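PDB 2JEP: xyloglucanase from Paenibacillus pabuli, which probably hydrolyses the xyloglucan of plant cell walls by cutting its backbone, acting as a family 5 glycoside hydrolase built on a TIM barrel. Local coordinates for residues 88-93 and 106-111; 258-263 and 316-321; 159-164 and 208-213; 180-185 and 227-232. All coordinates share one frame; numbering follows the deposited sequence.

Interaction 1 (88-93 and 106-111)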
# COMPACT_ATOMS: atom_id res chain seq x y z
N ILE A 88 -5.84 0.41 4.00
CA ILE A 88 -5.80 0.60 5.44
C ILE A 88 -4.53 -0.06 5.97
O ILE A 88 -4.49 -1.27 6.24
CB ILE A 88 -7.04 0.02 6.16
CG1 ILE A 88 -8.34 0.61 5.57
CG2 ILE A 88 -6.95 0.24 7.66
CD1 ILE A 88 -9.60 0.01 6.16
N PRO A 89 -3.47 0.74 6.15
CA PRO A 89 -2.29 0.24 6.86
C PRO A 89 -2.68 -0.22 8.28
O PRO A 89 -3.40 0.50 8.96
CB PRO A 89 -1.39 1.46 6.91
CG PRO A 89 -1.77 2.27 5.72
CD PRO A 89 -3.26 2.12 5.67
N VAL A 90 -2.20 -1.40 8.70
CA VAL A 90 -2.47 -1.92 10.04
C VAL A 90 -1.19 -2.49 10.62
O VAL A 90 -0.54 -3.33 9.98
CB VAL A 90 -3.55 -3.02 10.04
CG1 VAL A 90 -3.87 -3.45 11.48
CG2 VAL A 90 -4.82 -2.56 9.34
N SER A 91 -0.83 -2.05 11.82
CA SER A 91 0.26 -2.67 12.57
C SER A 91 -0.28 -3.53 13.69
O SER A 91 -1.38 -3.30 14.17
CB SER A 91 1.18 -1.59 13.17
OG SER A 91 1.88 -0.92 12.14
N TYR A 92 0.51 -4.52 14.09
CA TYR A 92 0.08 -5.46 15.13
C TYR A 92 1.03 -5.40 16.31
O TYR A 92 0.60 -5.10 17.43
CB TYR A 92 -0.08 -6.85 14.50
CG TYR A 92 -1.29 -6.92 13.60
CD1 TYR A 92 -2.54 -7.25 14.11
CD2 TYR A 92 -1.21 -6.58 12.25
CE1 TYR A 92 -3.66 -7.28 13.31
CE2 TYR A 92 -2.34 -6.58 11.45
CZ TYR A 92 -3.57 -6.95 11.97
OH TYR A 92 -4.72 -6.98 11.20
N LEU A 93 2.31 -5.69 16.07
CA LEU A 93 3.39 -5.41 17.02
C LEU A 93 3.07 -6.05 18.39
O LEU A 93 2.77 -7.26 18.45
CB LEU A 93 3.69 -3.91 17.07
CG LEU A 93 4.11 -3.26 15.75
CD1 LEU A 93 4.11 -1.74 15.85
CD2 LEU A 93 5.46 -3.76 15.33
N ALA A 106 -7.98 -9.11 21.11
CA ALA A 106 -9.31 -9.17 20.52
C ALA A 106 -9.88 -7.78 20.24
O ALA A 106 -10.50 -7.55 19.22
CB ALA A 106 -10.27 -9.98 21.42
N ALA A 107 -9.64 -6.83 21.15
CA ALA A 107 -10.13 -5.47 20.97
C ALA A 107 -9.51 -4.82 19.75
O ALA A 107 -10.15 -4.01 19.09
CB ALA A 107 -9.86 -4.63 22.24
N TRP A 108 -8.25 -5.15 19.47
CA TRP A 108 -7.58 -4.61 18.30
C TRP A 108 -8.21 -5.16 17.01
O TRP A 108 -8.55 -4.40 16.10
CB TRP A 108 -6.08 -4.89 18.38
CG TRP A 108 -5.25 -4.30 17.28
CD1 TRP A 108 -4.35 -4.97 16.50
CD2 TRP A 108 -5.19 -2.93 16.87
NE1 TRP A 108 -3.74 -4.09 15.62
CE2 TRP A 108 -4.24 -2.83 15.83
CE3 TRP A 108 -5.85 -1.77 17.28
CZ2 TRP A 108 -3.93 -1.63 15.19
CZ3 TRP A 108 -5.54 -0.57 16.66
CH2 TRP A 108 -4.60 -0.51 15.61
N LEU A 109 -8.39 -6.47 16.92
CA LEU A 109 -9.08 -7.04 15.78
C LEU A 109 -10.49 -6.47 15.62
O LEU A 109 -10.92 -6.22 14.50
CB LEU A 109 -9.13 -8.55 15.86
CG LEU A 109 -7.88 -9.34 15.52
CD1 LEU A 109 -8.16 -10.82 15.81
CD2 LEU A 109 -7.47 -9.08 14.08
N ASN A 110 -11.20 -6.24 16.73
CA ASN A 110 -12.54 -5.66 16.63
C ASN A 110 -12.51 -4.23 16.10
O ASN A 110 -13.39 -3.82 15.36
CB ASN A 110 -13.26 -5.71 17.97
CG ASN A 110 -13.70 -7.09 18.33
OD1 ASN A 110 -13.97 -7.90 17.44
ND2 ASN A 110 -13.82 -7.37 19.63
N ARG A 111 -11.47 -3.49 16.49
CA ARG A 111 -11.34 -2.12 15.98
C ARG A 111 -11.00 -2.11 14.49
O ARG A 111 -11.55 -1.31 13.71
CB ARG A 111 -10.29 -1.34 16.76
CG ARG A 111 -10.07 0.08 16.27
CD ARG A 111 -11.36 0.92 16.36
NE ARG A 111 -11.12 2.23 15.75
CZ ARG A 111 -12.06 2.98 15.19
NH1 ARG A 111 -13.33 2.62 15.21
NH2 ARG A 111 -11.72 4.10 14.56
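Trp-108, in the first turns of helix 106-120, reaches loop 88-93 with the pyrrole side of its indole, where NE1 donates a hydrogen bond to Ser-91 O at 2.9 Å. The donor lies in the plane of that carbonyl, yet the angle at the hydrogen is only 132°. The bend arises because the oxygen sits along the indole rim beside the N-H: CZ2 of Trp-108 is 3.2 Å from the same Ser-91 O. With CG anti to the backbone N (chi1 -176°), the indole stands off the helix far enough to span the gap.

Tyr-92 meets the same pyrrole edge, at NE1 and CD1. The two rings form an offset edge-to-face pair, the edge of Trp-108 toward the face of Tyr-92, with planes at 79° and centroids of the tyrosine ring and the five-membered ring 5.2 Å apart. The closest pair is Tyr-92 CD1 to Trp-108 NE1, 3.7 Å. Val-90 adds a looser touch, its CG1 lying 4.1 Å from Trp-108 CZ2, while Leu-109 CD2 stands 4.3 Å from Tyr-92 CE1 at the tyrosine edge.

In the second shell, Ser-91 OG bonds to Glu-53 O and Gly-132 N, and the backbone N atoms of Tyr-92 and Leu-93 are taken by the carboxylate of Asp-133. Ile-112, one turn along the helix, packs on Val-90 and Tyr-92.

Chemically, the contact is an apolar, aromatic one holding a single polar pair: the buried indole N-H and a backbone carbonyl satisfy each other, tying the loop that follows strand 85-88 to the succeeding barrel helix.

Interaction 2 (258-263 and 316-321). With EDO (1,2-ethanediol), chain D.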
# COMPACT_ATOMS: atom_id res chain seq x y z
N ARG A 258 -5.58 -15.12 -8.69
CA ARG A 258 -6.22 -14.31 -7.65
C ARG A 258 -5.15 -13.71 -6.74
O ARG A 258 -5.33 -13.56 -5.52
CB ARG A 258 -7.27 -15.08 -6.84
CG ARG A 258 -8.58 -15.31 -7.63
CD ARG A 258 -9.32 -14.00 -7.88
NE ARG A 258 -10.60 -14.20 -8.56
CZ ARG A 258 -10.71 -14.39 -9.88
NH1 ARG A 258 -9.66 -14.36 -10.70
NH2 ARG A 258 -11.90 -14.61 -10.39
N ILE A 259 -4.02 -13.38 -7.38
CA ILE A 259 -2.93 -12.68 -6.71
C ILE A 259 -2.62 -11.42 -7.49
O ILE A 259 -2.66 -11.41 -8.72
CB ILE A 259 -1.68 -13.57 -6.57
CG1 ILE A 259 -2.00 -14.77 -5.67
CG2 ILE A 259 -0.49 -12.77 -6.01
CD1 ILE A 259 -0.94 -15.80 -5.66
N MET A 260 -2.39 -10.33 -6.76
CA MET A 260 -2.02 -9.03 -7.32
C MET A 260 -0.62 -8.69 -6.80
O MET A 260 -0.23 -9.17 -5.73
CB MET A 260 -2.95 -7.92 -6.81
CG MET A 260 -4.41 -8.20 -6.90
SD MET A 260 -5.36 -6.88 -6.12
CE MET A 260 -6.96 -7.03 -6.97
N ILE A 261 0.09 -7.82 -7.52
CA ILE A 261 1.46 -7.44 -7.16
C ILE A 261 1.51 -5.97 -6.75
O ILE A 261 0.96 -5.11 -7.42
CB ILE A 261 2.43 -7.66 -8.33
CG1 ILE A 261 2.29 -9.08 -8.92
CG2 ILE A 261 3.87 -7.43 -7.91
CD1 ILE A 261 2.52 -10.22 -7.91
N SER A 262 2.15 -5.73 -5.60
CA SER A 262 2.29 -4.39 -5.04
C SER A 262 3.61 -3.75 -5.38
O SER A 262 4.62 -4.42 -5.34
CB SER A 262 2.22 -4.51 -3.53
OG SER A 262 2.60 -3.33 -2.87
N ALA A 263 3.59 -2.45 -5.70
CA ALA A 263 4.80 -1.61 -5.69
C ALA A 263 4.38 -0.24 -5.20
O ALA A 263 3.18 0.12 -5.24
CB ALA A 263 5.48 -1.52 -7.10
N GLY A 316 -1.43 -11.83 -16.23
CA GLY A 316 -2.69 -12.00 -15.54
C GLY A 316 -2.71 -11.56 -14.08
O GLY A 316 -3.70 -11.77 -13.38
N TYR A 317 -1.64 -10.91 -13.62
CA TYR A 317 -1.60 -10.38 -12.25
C TYR A 317 -1.92 -8.88 -12.27
O TYR A 317 -1.16 -8.10 -12.85
CB TYR A 317 -0.21 -10.56 -11.64
CG TYR A 317 0.23 -12.00 -11.51
CD1 TYR A 317 -0.11 -12.73 -10.39
CD2 TYR A 317 0.99 -12.62 -12.50
CE1 TYR A 317 0.26 -14.05 -10.25
CE2 TYR A 317 1.38 -13.94 -12.36
CZ TYR A 317 1.03 -14.65 -11.23
OH TYR A 317 1.42 -15.96 -11.06
N PRO A 318 -3.02 -8.48 -11.63
CA PRO A 318 -3.18 -7.04 -11.43
C PRO A 318 -2.01 -6.46 -10.64
O PRO A 318 -1.42 -7.14 -9.81
CB PRO A 318 -4.47 -6.95 -10.59
CG PRO A 318 -5.20 -8.22 -10.87
CD PRO A 318 -4.11 -9.25 -11.01
N VAL A 319 -1.69 -5.21 -10.91
CA VAL A 319 -0.69 -4.46 -10.16
C VAL A 319 -1.39 -3.32 -9.44
O VAL A 319 -2.24 -2.63 -10.02
CB VAL A 319 0.42 -3.93 -11.09
CG1 VAL A 319 1.34 -2.95 -10.37
CG2 VAL A 319 1.22 -5.11 -11.64
N VAL A 320 -1.04 -3.18 -8.16
CA VAL A 320 -1.50 -2.07 -7.35
C VAL A 320 -0.29 -1.23 -6.95
O VAL A 320 0.61 -1.74 -6.27
CB VAL A 320 -2.24 -2.58 -6.08
CG1 VAL A 320 -2.69 -1.40 -5.20
CG2 VAL A 320 -3.44 -3.47 -6.47
N ILE A 321 -0.29 0.02 -7.40
CA ILE A 321 0.71 0.97 -6.96
C ILE A 321 0.14 1.51 -5.64
O ILE A 321 -0.62 2.50 -5.60
CB ILE A 321 0.96 2.08 -7.98
CG1 ILE A 321 1.37 1.47 -9.34
CG2 ILE A 321 2.00 3.07 -7.45
CD1 ILE A 321 2.63 0.61 -9.37
C1 EDO D . -14.38 -16.97 -8.37
O1 EDO D . -14.30 -16.77 -6.95
C2 EDO D . -15.37 -15.95 -8.95
O2 EDO D . -14.73 -14.67 -9.08
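Met-260 turns its CG anti to the carbonyl carbon (chi1 -49°) and then runs extended, which carries CG to 3.9 Å from Pro-318 CB and SD to 3.9 Å from Val-320 CG2; the valine presents that methyl because it too is anti to its carbonyl carbon. Separately, Ile-261 CG1 packs on Tyr-317 CB, 4.0 Å away.

The backbones pair in parallel, Ile-261 beside Val-319 and Ala-263 beside Ile-321, with short strand axes inclined at 29°. Three hydrogen bonds set the register: Ile-261 N to Pro-318 O (2.8 Å), Val-320 N to Ile-261 O (2.9 Å) and Ala-263 N to Val-320 O (3.1 Å). The series stops at Ile-259 O, because the residue placed to donate next is Pro-318, which has no N-H. That buried oxygen has no polar partner in the model and instead meets the edge of the Tyr-317 ring, 3.3 Å from CD1.

Away from the pairing, Arg-258 NH2 donates a nearly straight bond (163°) to O2 of a 1,2-ethanediol, probably a crystallisation additive lying at the guanidinium edge, while NH1 holds Gln-256 OE1. With an alanine at this position, Gln-256 OE1 would probably lose its charged donor and the diol O2 its N-H donor.

These strands are the sixth and seventh of the (beta/alpha)8 barrel. Strand 222-225 flanks 259-265 on its other edge; Ile-261, Ala-263 and Val-319 pack against helix 298-313, which links the two strands in a beta-alpha-beta crossover unit, whereas Met-260 and Pro-318 meet the N-terminal helix 35-42.

Interaction 3 (159-164 and 208-213)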
# COMPACT_ATOMS: atom_id res chain seq x y z
N LYS A 159 0.51 -17.69 12.20
CA LYS A 159 -0.55 -17.62 13.20
C LYS A 159 -1.28 -16.28 13.16
O LYS A 159 -2.51 -16.24 13.36
CB LYS A 159 0.03 -17.89 14.60
CG LYS A 159 0.49 -19.32 14.83
CD LYS A 159 -0.69 -20.30 14.84
CE LYS A 159 -0.35 -21.66 15.44
NZ LYS A 159 -1.62 -22.47 15.52
N VAL A 160 -0.54 -15.19 12.91
CA VAL A 160 -1.15 -13.87 12.81
C VAL A 160 -2.08 -13.83 11.60
O VAL A 160 -3.24 -13.43 11.74
CB VAL A 160 -0.06 -12.79 12.78
CG1 VAL A 160 -0.61 -11.43 12.35
CG2 VAL A 160 0.60 -12.72 14.16
N TRP A 161 -1.63 -14.27 10.42
CA TRP A 161 -2.54 -14.25 9.27
C TRP A 161 -3.70 -15.20 9.42
O TRP A 161 -4.79 -14.92 8.92
CB TRP A 161 -1.81 -14.46 7.93
CG TRP A 161 -1.44 -13.15 7.32
CD1 TRP A 161 -0.18 -12.66 7.08
CD2 TRP A 161 -2.35 -12.15 6.87
NE1 TRP A 161 -0.28 -11.42 6.51
CE2 TRP A 161 -1.59 -11.08 6.38
CE3 TRP A 161 -3.75 -12.06 6.81
CZ2 TRP A 161 -2.18 -9.93 5.86
CZ3 TRP A 161 -4.32 -10.92 6.30
CH2 TRP A 161 -3.53 -9.87 5.85
N GLN A 162 -3.50 -16.32 10.12
CA GLN A 162 -4.64 -17.22 10.36
C GLN A 162 -5.75 -16.46 11.06
O GLN A 162 -6.94 -16.58 10.71
CB GLN A 162 -4.23 -18.39 11.25
CG GLN A 162 -3.51 -19.54 10.62
CD GLN A 162 -3.24 -20.66 11.62
OE1 GLN A 162 -3.49 -20.51 12.80
NE2 GLN A 162 -2.71 -21.77 11.13
N GLN A 163 -5.38 -15.71 12.08
CA GLN A 163 -6.36 -14.96 12.88
C GLN A 163 -6.99 -13.81 12.13
O GLN A 163 -8.20 -13.60 12.22
CB GLN A 163 -5.69 -14.45 14.15
CG GLN A 163 -5.27 -15.54 15.10
CD GLN A 163 -4.43 -14.99 16.20
OE1 GLN A 163 -4.95 -14.38 17.14
NE2 GLN A 163 -3.12 -15.15 16.09
N ILE A 164 -6.19 -13.03 11.41
CA ILE A 164 -6.78 -11.90 10.65
C ILE A 164 -7.72 -12.47 9.59
O ILE A 164 -8.86 -12.01 9.42
CB ILE A 164 -5.67 -11.07 9.96
CG1 ILE A 164 -4.70 -10.45 10.96
CG2 ILE A 164 -6.30 -10.00 9.05
CD1 ILE A 164 -3.37 -9.99 10.33
N ASP A 208 -0.97 -19.48 1.28
CA ASP A 208 -1.49 -20.80 1.63
C ASP A 208 -2.25 -20.79 2.95
O ASP A 208 -3.25 -21.49 3.10
CB ASP A 208 -0.36 -21.81 1.73
CG ASP A 208 0.35 -22.07 0.39
OD1 ASP A 208 -0.24 -21.87 -0.68
OD2 ASP A 208 1.50 -22.53 0.42
N THR A 209 -1.79 -19.99 3.91
CA THR A 209 -2.48 -19.90 5.18
C THR A 209 -3.86 -19.29 5.00
O THR A 209 -4.85 -19.79 5.53
CB THR A 209 -1.64 -19.07 6.19
OG1 THR A 209 -0.40 -19.73 6.44
CG2 THR A 209 -2.36 -18.86 7.49
N VAL A 210 -3.93 -18.18 4.27
CA VAL A 210 -5.22 -17.53 4.06
C VAL A 210 -6.19 -18.46 3.36
O VAL A 210 -7.37 -18.54 3.74
CB VAL A 210 -5.04 -16.21 3.27
CG1 VAL A 210 -6.39 -15.70 2.74
CG2 VAL A 210 -4.34 -15.18 4.15
N ARG A 211 -5.73 -19.16 2.32
CA ARG A 211 -6.64 -20.00 1.56
C ARG A 211 -7.26 -21.09 2.43
O ARG A 211 -8.38 -21.50 2.18
CB ARG A 211 -5.93 -20.67 0.39
CG ARG A 211 -5.43 -19.76 -0.71
CD ARG A 211 -6.41 -18.74 -1.17
NE ARG A 211 -5.91 -17.99 -2.30
CZ ARG A 211 -6.47 -16.86 -2.72
NH1 ARG A 211 -7.47 -16.32 -2.05
NH2 ARG A 211 -5.97 -16.27 -3.79
N GLN A 212 -6.51 -21.58 3.41
CA GLN A 212 -6.99 -22.71 4.22
C GLN A 212 -7.87 -22.30 5.40
O GLN A 212 -8.32 -23.15 6.17
CB GLN A 212 -5.81 -23.54 4.68
CG GLN A 212 -5.09 -24.20 3.52
CD GLN A 212 -3.88 -24.94 3.97
OE1 GLN A 212 -2.77 -24.41 3.92
NE2 GLN A 212 -4.08 -26.15 4.47
N THR A 213 -8.10 -21.00 5.56
CA THR A 213 -9.13 -20.58 6.45
C THR A 213 -10.44 -20.66 5.69
O THR A 213 -10.49 -20.94 4.48
CB THR A 213 -8.90 -19.17 7.02
OG1 THR A 213 -8.92 -18.21 5.95
CG2 THR A 213 -7.56 -19.11 7.76
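Gln-162 and Thr-209 mark the closest backbone approach of helix 150-167 to the last turn of helix 193-211, their CA atoms 6.2 Å apart. Thr-213, in the 208-213 segment, brings CG2 to 3.9 Å from Gln-162 O.

At the meeting point, the side chains of Gln-162 and Thr-209 cross at about a right angle, with CG of Gln-162 only 3.4 Å from CG2 of Thr-209. The threonine rotamer sorts its branches: CG2, anti to the backbone N, faces the neighbouring helix, and OG1 (chi1 -63°) bonds back to Ile-205 O. Deeper in, Trp-161 and Val-210 lie side by side, CE3 to CG2 4.1 Å. The indole is fixed by partners of its own: NE1 bonds to Ser-179 O, Ile-164 CD1 lies 4.0 Å above one face, and Phe-206 and Tyr-157 form edge-to-face pairs with it.

In one of its two conformers, Thr-213 OG1 donates to Val-210 O at 2.7 Å.

No hydrogen bond joins the segments. The Thr-209 hydroxyl and the indole N-H find their partners outside them, and Thr-213 OG1 within its own segment, so between these two segments the contact is largely van der Waals packing of methyl, methylene and ring carbons.

Interaction 4 (180-185 and 227-232)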
# COMPACT_ATOMS: atom_id res chain seq x y z
N MET A 180 2.08 -7.94 3.43
CA MET A 180 3.00 -7.13 4.22
C MET A 180 3.22 -5.86 3.41
O MET A 180 2.61 -5.70 2.35
CB MET A 180 4.30 -7.90 4.49
CG MET A 180 4.98 -8.40 3.24
SD MET A 180 6.00 -9.88 3.53
CE MET A 180 6.70 -10.13 1.92
N ASN A 181 4.02 -4.95 3.96
CA ASN A 181 4.14 -3.62 3.38
C ASN A 181 5.46 -3.48 2.62
O ASN A 181 5.57 -4.00 1.50
CB ASN A 181 3.92 -2.56 4.48
CG ASN A 181 4.05 -1.14 3.99
OD1 ASN A 181 3.52 -0.82 2.92
ND2 ASN A 181 4.77 -0.29 4.74
N GLU A 182 6.44 -2.81 3.22
CA GLU A 182 7.74 -2.55 2.62
C GLU A 182 8.77 -3.35 3.41
O GLU A 182 9.12 -2.99 4.53
CB GLU A 182 8.09 -1.06 2.67
CG GLU A 182 7.12 -0.22 1.88
CD GLU A 182 7.38 1.28 1.97
OE1 GLU A 182 8.15 1.73 2.86
OE2 GLU A 182 6.79 2.03 1.13
N VAL A 183 9.18 -4.47 2.82
CA VAL A 183 9.96 -5.51 3.51
C VAL A 183 11.33 -5.61 2.85
O VAL A 183 11.46 -5.89 1.66
CB VAL A 183 9.17 -6.83 3.51
CG1 VAL A 183 10.00 -8.03 3.94
CG2 VAL A 183 7.94 -6.67 4.43
N PHE A 184 12.35 -5.30 3.64
CA PHE A 184 13.74 -5.37 3.24
C PHE A 184 14.60 -5.36 4.50
O PHE A 184 14.07 -5.50 5.61
CB PHE A 184 14.13 -4.27 2.21
CG PHE A 184 14.26 -2.85 2.75
CD1 PHE A 184 13.35 -2.28 3.64
CD2 PHE A 184 15.28 -2.05 2.24
CE1 PHE A 184 13.53 -0.94 4.07
CE2 PHE A 184 15.42 -0.73 2.65
CZ PHE A 184 14.55 -0.19 3.57
N ASP A 185 15.92 -5.24 4.32
CA ASP A 185 16.88 -5.28 5.41
C ASP A 185 17.36 -3.89 5.80
O ASP A 185 18.26 -3.80 6.65
CB ASP A 185 18.08 -6.18 5.09
CG ASP A 185 18.88 -5.70 3.88
OD1 ASP A 185 18.45 -4.71 3.26
OD2 ASP A 185 19.92 -6.35 3.59
N TRP A 227 10.69 -6.85 -3.05
CA TRP A 227 11.64 -6.22 -2.13
C TRP A 227 11.40 -4.72 -2.00
O TRP A 227 11.52 -3.97 -2.98
CB TRP A 227 13.05 -6.46 -2.67
CG TRP A 227 14.15 -6.01 -1.78
CD1 TRP A 227 14.83 -4.83 -1.83
CD2 TRP A 227 14.77 -6.79 -0.75
NE1 TRP A 227 15.83 -4.83 -0.89
CE2 TRP A 227 15.81 -6.01 -0.21
CE3 TRP A 227 14.54 -8.07 -0.23
CZ2 TRP A 227 16.63 -6.47 0.82
CZ3 TRP A 227 15.35 -8.53 0.78
CH2 TRP A 227 16.38 -7.73 1.30
N ASN A 228 11.09 -4.28 -0.78
CA ASN A 228 10.93 -2.86 -0.47
C ASN A 228 9.94 -2.15 -1.38
O ASN A 228 10.05 -0.95 -1.59
CB ASN A 228 12.25 -2.09 -0.46
CG ASN A 228 12.16 -0.84 0.35
OD1 ASN A 228 11.35 -0.75 1.30
ND2 ASN A 228 13.01 0.13 0.03
N THR A 229 8.95 -2.88 -1.89
CA THR A 229 7.96 -2.34 -2.84
C THR A 229 8.62 -1.60 -4.01
O THR A 229 8.03 -0.71 -4.62
CB THR A 229 6.85 -1.51 -2.18
OG1 THR A 229 7.39 -0.37 -1.53
CG2 THR A 229 6.03 -2.34 -1.21
N ASN A 230 9.84 -2.03 -4.35
CA ASN A 230 10.64 -1.34 -5.37
C ASN A 230 10.41 -1.98 -6.74
O ASN A 230 10.69 -3.18 -6.92
CB ASN A 230 12.11 -1.44 -4.96
CG ASN A 230 13.05 -0.76 -5.91
OD1 ASN A 230 13.31 -1.23 -6.98
ND2 ASN A 230 13.59 0.35 -5.47
N ILE A 231 9.99 -1.18 -7.71
CA ILE A 231 9.71 -1.72 -9.05
C ILE A 231 10.92 -2.45 -9.65
O ILE A 231 10.81 -3.61 -10.05
CB ILE A 231 9.21 -0.61 -10.00
CG1 ILE A 231 7.76 -0.21 -9.61
CG2 ILE A 231 9.27 -1.06 -11.46
CD1 ILE A 231 7.20 1.01 -10.35
N ASP A 232 12.06 -1.80 -9.69
CA ASP A 232 13.23 -2.42 -10.34
C ASP A 232 13.61 -3.73 -9.67
O ASP A 232 13.96 -4.71 -10.35
CB ASP A 232 14.42 -1.50 -10.25
CG ASP A 232 14.37 -0.33 -11.23
OD1 ASP A 232 13.50 -0.30 -12.11
OD2 ASP A 232 15.26 0.52 -11.09
O HOH W 1 7.94 -5.08 0.39
O HOH W 2 10.92 1.24 3.09
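Phe-184 lays its CB over one face of the Trp-227 indole, 3.7 Å from the centroid of the five-membered ring, a CH-pi contact. From there CG turns between the backbone N and the carbonyl carbon (chi1 73°), which swings the ring over the Asn-228 side chain. CG meets Asn-228 CG at 3.8 Å; along one flank CD1 lies 3.4 Å from OD1, and along the other CE2 lies 3.7 Å from ND2. Ring and amide planes differ by 10°, so the carboxamide is stacked flat on the phenyl. CZ, at the ring's far end, is about equally distant from ND2 (3.9 Å) and OD1 of Asn-228. An alanine here would keep the touch on Trp-227 but would probably leave this amide face uncovered and the carboxamide freer to turn.

The backbones are joined by Asn-228 N donating to Val-183 O (2.9 Å), its donor standing above the carbonyl plane. One water links Asn-181 O to Val-183 N and weakly reaches Thr-229 N. A second donates to Asn-228 OD1 (2.7 Å) and to Glu-182 OE1 (2.8 Å), connecting the stacked amide to the carboxylate. Glu-182 OE1 is also held by Tyr-135 OH and OE2 by His-264, while Asn-181 OD1 takes a bond from Arg-87; family 5 enzymes characteristically carry such an Asn-Glu pair after the fourth barrel strand.

The contact thus joins the loops after strands 175-178 and 222-225. Thr-229 leans on strand 259-265, Trp-227 and Asp-185 touch Tyr-195 of helix 193-211, and Asn-230 begins the short helix 231-235 as its N-cap.

In the fold
All four contacts belong to one eight-stranded barrel. Interaction 2 is a strand pairing within its wall, interaction 3 joins two outer helices, and interactions 1 and 4 involve loops that follow strands. Interactions 2 and 4 have centres about 14 Å apart and touch directly, Ala-263 CB lying 3.6 Å from Ile-231 CG1. Interactions 1 and 3 meet where Tyr-92 OH packs 3.4 Å from Ile-164 CD1. Interaction 4 lies by the probable active-site end: the Glu-182 side chain is about 5 Å from a bound calcium ion, against about 11 Å for Ser-91 of interaction 1 and about 12 Å for Ser-262 of interaction 2.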